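PDB 5U2P: sugar ABC transporter substrate-binding protein from Treponema pallidum subsp. pallidum, which probably binds a sugar or related solute in the periplasm for an ABC importer, although its natural ligand is not established. Local coordinates for residues D116-P121 and H366-K371; C135-N140 and T301-V306. All coordinates share one frame; numbering follows the deposited sequence.

Contact 1. Residues D116-P121 and H366-K371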
ATOM      1  N   ASP A 116       6.040  -1.205  18.614  1.00 24.67           N
ATOM      2  CA  ASP A 116       6.274  -2.512  18.008  1.00 25.06           C
ATOM      3  C   ASP A 116       5.680  -2.597  16.593  1.00 24.52           C
ATOM      4  O   ASP A 116       5.970  -3.525  15.840  1.00 25.93           O
ATOM      5  CB  ASP A 116       5.682  -3.614  18.878  1.00 27.19           C
ATOM      6  CG  ASP A 116       6.406  -3.779  20.202  1.00 56.19           C
ATOM      7  OD1 ASP A 116       7.632  -3.533  20.255  1.00 42.53           O
ATOM      8  OD2 ASP A 116       5.737  -4.173  21.183  1.00 37.33           O
ATOM      9  N   LEU A 117       4.857  -1.625  16.223  1.00 24.45           N
ATOM     10  CA  LEU A 117       4.312  -1.592  14.869  1.00 24.92           C
ATOM     11  C   LEU A 117       5.382  -1.286  13.826  1.00 24.58           C
ATOM     12  O   LEU A 117       6.244  -0.437  14.045  1.00 25.89           O
ATOM     13  CB  LEU A 117       3.215  -0.541  14.763  1.00 20.26           C
ATOM     14  CG  LEU A 117       1.951  -0.803  15.582  1.00 20.09           C
ATOM     15  CD1 LEU A 117       1.084   0.434  15.561  1.00 28.22           C
ATOM     16  CD2 LEU A 117       1.210  -2.004  15.042  1.00 21.28           C
ATOM     17  N   LEU A 118       5.289  -1.938  12.668  1.00 22.29           N
ATOM     18  CA  LEU A 118       6.224  -1.673  11.589  1.00 22.32           C
ATOM     19  C   LEU A 118       5.920  -0.334  10.923  1.00 22.07           C
ATOM     20  O   LEU A 118       6.822   0.482  10.709  1.00 25.92           O
ATOM     21  CB  LEU A 118       6.185  -2.806  10.565  1.00 22.96           C
ATOM     22  CG  LEU A 118       6.645  -4.164  11.114  1.00 27.29           C
ATOM     23  CD1 LEU A 118       6.398  -5.298  10.132  1.00 32.82           C
ATOM     24  CD2 LEU A 118       8.108  -4.135  11.516  1.00 38.42           C
ATOM     25  N   ILE A 119       4.653  -0.135  10.571  1.00 22.96           N
ATOM     26  CA  ILE A 119       4.193   1.078   9.890  1.00 23.84           C
ATOM     27  C   ILE A 119       2.928   1.571  10.603  1.00 21.61           C
ATOM     28  O   ILE A 119       1.810   1.206  10.212  1.00 22.46           O
ATOM     29  CB  ILE A 119       3.874   0.837   8.393  1.00 20.21           C
ATOM     30  CG1 ILE A 119       4.967   0.022   7.701  1.00 26.04           C
ATOM     31  CG2 ILE A 119       3.654   2.183   7.694  1.00 22.98           C
ATOM     32  CD1 ILE A 119       4.563  -0.478   6.314  1.00 21.10           C
ATOM     33  N   PRO A 120       3.093   2.341  11.686  1.00 22.51           N
ATOM     34  CA  PRO A 120       1.892   2.698  12.451  1.00 23.05           C
ATOM     35  C   PRO A 120       0.860   3.415  11.578  1.00 21.97           C
ATOM     36  O   PRO A 120       1.211   4.360  10.869  1.00 26.04           O
ATOM     37  CB  PRO A 120       2.429   3.621  13.555  1.00 27.17           C
ATOM     38  CG  PRO A 120       3.876   3.330  13.651  1.00 31.11           C
ATOM     39  CD  PRO A 120       4.326   2.874  12.293  1.00 23.77           C
ATOM     40  N   PRO A 121      -0.393   2.944  11.590  1.00 20.67           N
ATOM     41  CA  PRO A 121      -1.457   3.694  10.922  1.00 24.69           C
ATOM     42  C   PRO A 121      -1.620   5.069  11.527  1.00 22.20           C
ATOM     43  O   PRO A 121      -1.518   5.217  12.752  1.00 23.02           O
ATOM     44  CB  PRO A 121      -2.707   2.853  11.177  1.00 22.34           C
ATOM     45  CG  PRO A 121      -2.199   1.527  11.639  1.00 22.54           C
ATOM     46  CD  PRO A 121      -0.918   1.767  12.293  1.00 20.58           C
ATOM     47  N   HIS A 366      13.666  -0.478   4.936  1.00 29.77           N
ATOM     48  CA  HIS A 366      12.542   0.442   4.925  1.00 27.06           C
ATOM     49  C   HIS A 366      11.352  -0.046   5.745  1.00 23.17           C
ATOM     50  O   HIS A 366      10.892   0.673   6.635  1.00 28.23           O
ATOM     51  CB  HIS A 366      12.110   0.715   3.483  1.00 28.03           C
ATOM     52  CG  HIS A 366      13.077   1.563   2.717  1.00 32.66           C
ATOM     53  ND1 HIS A 366      14.240   1.062   2.171  1.00 32.87           N
ATOM     54  CD2 HIS A 366      13.049   2.879   2.400  1.00 30.62           C
ATOM     55  CE1 HIS A 366      14.889   2.034   1.554  1.00 40.20           C
ATOM     56  NE2 HIS A 366      14.184   3.144   1.671  1.00 35.67           N
ATOM     57  N   ILE A 367      10.852  -1.244   5.472  1.00 28.52           N
ATOM     58  CA  ILE A 367       9.571  -1.631   6.067  1.00 25.52           C
ATOM     59  C   ILE A 367       9.709  -1.732   7.590  1.00 29.93           C
ATOM     60  O   ILE A 367       8.882  -1.200   8.329  1.00 28.49           O
ATOM     61  CB  ILE A 367       9.030  -2.953   5.464  1.00 26.97           C
ATOM     62  CG1 ILE A 367       8.809  -2.793   3.950  1.00 28.76           C
ATOM     63  CG2 ILE A 367       7.723  -3.344   6.158  1.00 31.33           C
ATOM     64  CD1 ILE A 367       8.578  -4.112   3.178  1.00 29.61           C
ATOM     65  N   GLU A 368      10.774  -2.363   8.067  1.00 27.11           N
ATOM     66  CA  GLU A 368      10.954  -2.534   9.510  1.00 33.91           C
ATOM     67  C   GLU A 368      11.126  -1.201  10.240  1.00 40.65           C
ATOM     68  O   GLU A 368      10.862  -1.104  11.441  1.00 35.40           O
ATOM     69  CB  GLU A 368      12.153  -3.438   9.795  1.00 38.65           C
ATOM     70  CG  GLU A 368      11.773  -4.721  10.489  1.00 48.64           C
ATOM     71  CD  GLU A 368      12.959  -5.641  10.724  1.00 62.59           C
ATOM     72  OE1 GLU A 368      14.092  -5.284  10.329  1.00 51.17           O
ATOM     73  OE2 GLU A 368      12.749  -6.724  11.308  1.00 67.92           O
ATOM     74  N   LYS A 369      11.547  -0.180   9.501  1.00 36.98           N
ATOM     75  CA  LYS A 369      11.797   1.142  10.055  1.00 28.82           C
ATOM     76  C   LYS A 369      10.632   2.084   9.824  1.00 27.92           C
ATOM     77  O   LYS A 369      10.702   3.268  10.158  1.00 30.49           O
ATOM     78  CB  LYS A 369      13.062   1.744   9.442  1.00 43.07           C
ATOM     79  CG  LYS A 369      14.278   0.826   9.517  1.00 41.52           C
ATOM     80  CD  LYS A 369      15.552   1.531   9.085  1.00 48.86           C
ATOM     81  CE  LYS A 369      16.759   0.620   9.203  1.00 50.64           C
ATOM     82  NZ  LYS A 369      18.022   1.347   8.903  1.00 62.87           N
ATOM     83  N   GLY A 370       9.561   1.568   9.232  1.00 25.60           N
ATOM     84  CA  GLY A 370       8.375   2.369   9.002  1.00 24.54           C
ATOM     85  C   GLY A 370       8.492   3.394   7.887  1.00 23.83           C
ATOM     86  O   GLY A 370       7.649   4.299   7.790  1.00 26.59           O
ATOM     87  N   LYS A 371       9.500   3.217   7.027  1.00 25.76           N
ATOM     88  CA  LYS A 371       9.760   4.125   5.917  1.00 28.99           C
ATOM     89  C   LYS A 371       8.886   3.772   4.719  1.00 26.10           C
ATOM     90  O   LYS A 371       9.392   3.408   3.659  1.00 28.90           O
ATOM     91  CB  LYS A 371      11.242   4.081   5.525  1.00 29.30           C
ATOM     92  CG  LYS A 371      12.194   4.683   6.562  1.00 44.96           C
ATOM     93  CD  LYS A 371      13.648   4.409   6.164  1.00 39.83           C
ATOM     94  CE  LYS A 371      14.633   5.206   6.997  1.00 51.05           C
ATOM     95  NZ  LYS A 371      14.492   4.899   8.432  1.00 71.44           N
TER
HETATM   96  O   HOH W   1       8.959   0.879  12.415  1.00 34.68           O
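The flat group at the middle of this contact is the peptide joining Leu118 to Ile119, whose carbonyl oxygen reaches the Schellman motif that ends helix 360-367. Gly370 CA lies 3.0 Å from Leu118 O, on one side of the peptide plane, and a water approaches the same oxygen from the other. Glycine suits the place twice over: it takes the positive phi of 74° that the motif demands, and, lacking a side chain, it lets the carbonyl come this close. Gly370 N and Lys371 N meanwhile bond back to Ile367 O and His366 O. The imidazole of His366, with Lys371 O at its edge and in its plane, bonds through NE2 to Gln297 O.

No direct hydrogen bond joins loop 116-121 to the helix end. Instead the water is hydrogen-bonded to both Leu118 O (2.8 Å) and Glu368 O (2.9 Å), the latter also held by Arg348. Beside this polar bridge the packing is apolar. Leu118 also touches Phe363, while branched Ile119 turns CD1 to Ile367 CG2. With its CG beside the backbone N (chi1 -64°), Leu118 crosses Glu368 obliquely and brings CD2 onto the CG methylene and to 3.8 Å from Glu368 CA.

Contact 2. Residues C135-N140 and T301-V306. With EDO (1,2-ethanediol), chain E.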
ATOM      1  N   CYS A 135       0.858  -4.589   8.175  1.00 16.81           N
ATOM      2  CA  CYS A 135       1.478  -3.276   8.068  1.00 17.83           C
ATOM      3  C   CYS A 135       1.108  -2.589   6.754  1.00 23.27           C
ATOM      4  O   CYS A 135       1.034  -1.355   6.679  1.00 21.28           O
ATOM      5  CB  CYS A 135       3.006  -3.355   8.213  1.00 21.57           C
ATOM      6  SG  CYS A 135       3.916  -4.232   6.858  1.00 22.84           S
ATOM      7  N   ALA A 136       0.825  -3.395   5.735  1.00 18.77           N
ATOM      8  CA  ALA A 136       0.575  -2.897   4.391  1.00 19.11           C
ATOM      9  C   ALA A 136      -0.058  -3.989   3.571  1.00 21.05           C
ATOM     10  O   ALA A 136       0.162  -5.172   3.842  1.00 23.00           O
ATOM     11  CB  ALA A 136       1.867  -2.420   3.746  1.00 21.27           C
ATOM     12  N   VAL A 137      -0.859  -3.592   2.586  1.00 17.94           N
ATOM     13  CA  VAL A 137      -1.451  -4.521   1.623  1.00 17.77           C
ATOM     14  C   VAL A 137      -0.461  -4.862   0.504  1.00 21.32           C
ATOM     15  O   VAL A 137      -0.343  -6.016   0.057  1.00 24.41           O
ATOM     16  CB  VAL A 137      -2.735  -3.936   0.990  1.00 29.60           C
ATOM     17  CG1 VAL A 137      -3.249  -4.845  -0.124  1.00 37.07           C
ATOM     18  CG2 VAL A 137      -3.802  -3.758   2.056  1.00 48.27           C
ATOM     19  N   SER A 138       0.226  -3.828   0.056  1.00 18.64           N
ATOM     20  CA  SER A 138       1.064  -3.854  -1.128  1.00 19.69           C
ATOM     21  C   SER A 138       2.250  -2.912  -0.935  1.00 19.70           C
ATOM     22  O   SER A 138       2.082  -1.803  -0.417  1.00 21.78           O
ATOM     23  CB  SER A 138       0.237  -3.435  -2.346  1.00 22.88           C
ATOM     24  OG  SER A 138       1.050  -3.354  -3.487  1.00 29.76           O
ATOM     25  N   ILE A 139       3.449  -3.364  -1.293  1.00 17.84           N
ATOM     26  CA  ILE A 139       4.642  -2.522  -1.334  1.00 15.70           C
ATOM     27  C   ILE A 139       5.081  -2.381  -2.791  1.00 18.60           C
ATOM     28  O   ILE A 139       5.200  -3.378  -3.488  1.00 20.09           O
ATOM     29  CB  ILE A 139       5.786  -3.124  -0.496  1.00 20.75           C
ATOM     30  CG1 ILE A 139       5.354  -3.239   0.972  1.00 22.81           C
ATOM     31  CG2 ILE A 139       7.059  -2.321  -0.639  1.00 22.12           C
ATOM     32  CD1 ILE A 139       5.238  -1.955   1.710  1.00 21.30           C
ATOM     33  N   ASN A 140       5.276  -1.153  -3.258  1.00 18.32           N
ATOM     34  CA  ASN A 140       5.790  -0.906  -4.610  1.00 16.49           C
ATOM     35  C   ASN A 140       7.299  -0.914  -4.642  1.00 21.95           C
ATOM     36  O   ASN A 140       7.953  -0.228  -3.851  1.00 23.29           O
ATOM     37  CB  ASN A 140       5.289   0.446  -5.144  1.00 18.09           C
ATOM     38  CG  ASN A 140       3.774   0.486  -5.313  1.00 18.58           C
ATOM     39  OD1 ASN A 140       3.145  -0.495  -5.695  1.00 20.34           O
ATOM     40  ND2 ASN A 140       3.180   1.627  -4.992  1.00 22.17           N
ATOM     41  N   THR A 301       6.701   3.541  -1.301  1.00 22.67           N
ATOM     42  CA  THR A 301       5.252   3.712  -1.333  1.00 20.22           C
ATOM     43  C   THR A 301       4.540   2.373  -1.501  1.00 21.40           C
ATOM     44  O   THR A 301       5.145   1.364  -1.888  1.00 20.33           O
ATOM     45  CB  THR A 301       4.782   4.668  -2.467  1.00 22.36           C
ATOM     46  OG1 THR A 301       4.785   3.980  -3.727  1.00 22.81           O
ATOM     47  CG2 THR A 301       5.660   5.923  -2.529  1.00 20.87           C
ATOM     48  N   GLY A 302       3.250   2.367  -1.178  1.00 19.07           N
ATOM     49  CA  GLY A 302       2.421   1.183  -1.337  1.00 20.17           C
ATOM     50  C   GLY A 302       0.991   1.458  -0.956  1.00 21.35           C
ATOM     51  O   GLY A 302       0.560   2.614  -0.886  1.00 20.41           O
ATOM     52  N   SER A 303       0.249   0.388  -0.722  1.00 19.74           N
ATOM     53  CA  SER A 303      -1.070   0.485  -0.155  1.00 17.05           C
ATOM     54  C   SER A 303      -1.041   0.150   1.323  1.00 17.92           C
ATOM     55  O   SER A 303      -0.612  -0.944   1.704  1.00 20.17           O
ATOM     56  CB  SER A 303      -2.055  -0.451  -0.819  1.00 21.22           C
ATOM     57  OG  SER A 303      -3.287  -0.348  -0.118  1.00 24.12           O
ATOM     58  N   LEU A 304      -1.502   1.098   2.126  1.00 17.99           N
ATOM     59  CA  LEU A 304      -1.663   0.918   3.572  1.00 18.12           C
ATOM     60  C   LEU A 304      -3.142   0.767   3.924  1.00 22.24           C
ATOM     61  O   LEU A 304      -3.548   0.971   5.077  1.00 21.10           O
ATOM     62  CB  LEU A 304      -1.014   2.088   4.327  1.00 20.68           C
ATOM     63  CG  LEU A 304       0.444   2.408   3.951  1.00 21.81           C
ATOM     64  CD1 LEU A 304       1.010   3.582   4.764  1.00 23.53           C
ATOM     65  CD2 LEU A 304       1.335   1.173   4.113  1.00 20.68           C
ATOM     66  N   GLU A 305      -3.936   0.365   2.938  1.00 23.12           N
ATOM     67  CA  GLU A 305      -5.365   0.155   3.121  1.00 20.28           C
ATOM     68  C   GLU A 305      -5.610  -1.190   3.793  1.00 21.12           C
ATOM     69  O   GLU A 305      -6.172  -2.101   3.193  1.00 25.48           O
ATOM     70  CB  GLU A 305      -6.097   0.227   1.778  1.00 18.75           C
ATOM     71  CG  GLU A 305      -5.986   1.616   1.088  1.00 24.46           C
ATOM     72  CD  GLU A 305      -7.030   2.602   1.549  1.00 31.86           C
ATOM     73  OE1 GLU A 305      -8.060   2.157   2.100  1.00 32.69           O
ATOM     74  OE2 GLU A 305      -6.817   3.825   1.377  1.00 24.75           O
ATOM     75  N   VAL A 306      -5.171  -1.285   5.038  1.00 19.43           N
ATOM     76  CA  VAL A 306      -5.271  -2.493   5.840  1.00 17.70           C
ATOM     77  C   VAL A 306      -6.477  -2.446   6.773  1.00 26.93           C
ATOM     78  O   VAL A 306      -7.088  -1.397   6.968  1.00 21.71           O
ATOM     79  CB  VAL A 306      -3.985  -2.712   6.663  1.00 18.22           C
ATOM     80  CG1 VAL A 306      -2.736  -2.801   5.730  1.00 21.05           C
ATOM     81  CG2 VAL A 306      -3.796  -1.625   7.727  1.00 19.53           C
TER
HETATM   82  C1  EDO E 504      -0.586  -0.149  -4.384  1.00 29.10           C
HETATM   83  O1  EDO E 504       0.698  -0.754  -4.520  1.00 29.28           O
HETATM   84  C2  EDO E 504      -0.574   1.339  -4.696  1.00 28.26           C
HETATM   85  O2  EDO E 504       0.527   1.781  -5.487  1.00 27.77           O
HETATM   86  O   HOH W   2       8.355   2.542  -3.505  1.00 21.96           O
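Ser303 O is gripped by two consecutive amides, Val137 N at 2.8 Å and, weakly, Ser138 N at 3.4 Å, which makes a classic beta bulge at the start of strand 138-145. Beyond it the strand runs antiparallel to 300-303: Ser303 N bonds to Ser138 O, and Asn140 N bonds to Thr301 O. Both segments run here between the two sheets of the protein, an arrangement consistent with the interdomain hinge of periplasmic binding proteins.

Gly302 pairs with Ile139 at a non-hydrogen-bonded position, and its bare CA comes within 3.1 Å of Ser138 O in a CA-H...O contact. Asparagine suits position 140 because its amide can donate across the strands: Asn140 ND2 points almost straight (171°) at Thr301 OG1, 3.1 Å away and close to the amide plane. Thr301 OG1, turned between the backbone N and carbonyl carbon (chi1 78°), is further bonded to Asp195. A 1,2-ethanediol, probably from the crystallisation liquor, is an additional partner: Asn140 ND2 donates to its O2 at 2.7 Å, Asn140 OD1 accepts from its O1, and it also reaches Asp377.

Past the strand, Ser303 OG closes an ST turn by accepting from Glu305 N. Leu304 CD2 lies against Ala136 CB, and Val137 CG2 packs 3.9 Å from Val306 CG1. The same Val137 CG2 makes a close methyl-to-carbonyl contact, 3.1 Å from Glu305 O.

Contact 2 lies almost at the centre of the chain and buries 443 Å²; contact 1 is smaller, at 239 Å², and its centre is about 12 Å from that of the chain. Direct backbone hydrogen bonds hold 135-140 to 301-306, consistent with segments crossing between the lobes; the loop 116-121 and the helix end 366-371 instead meet through van der Waals packing and a shared water. An apolar seam joins the two contacts: Leu118 CB lies 4.0 Å from Cys135 CB, and Ile367 touches both Cys135 SG and Ile139 CG1. Ile119 CD1 also packs against Cys135 O. Small, neutral Cys135 thus fits between the aliphatic groups of contact 1 and the bulged strand of contact 2.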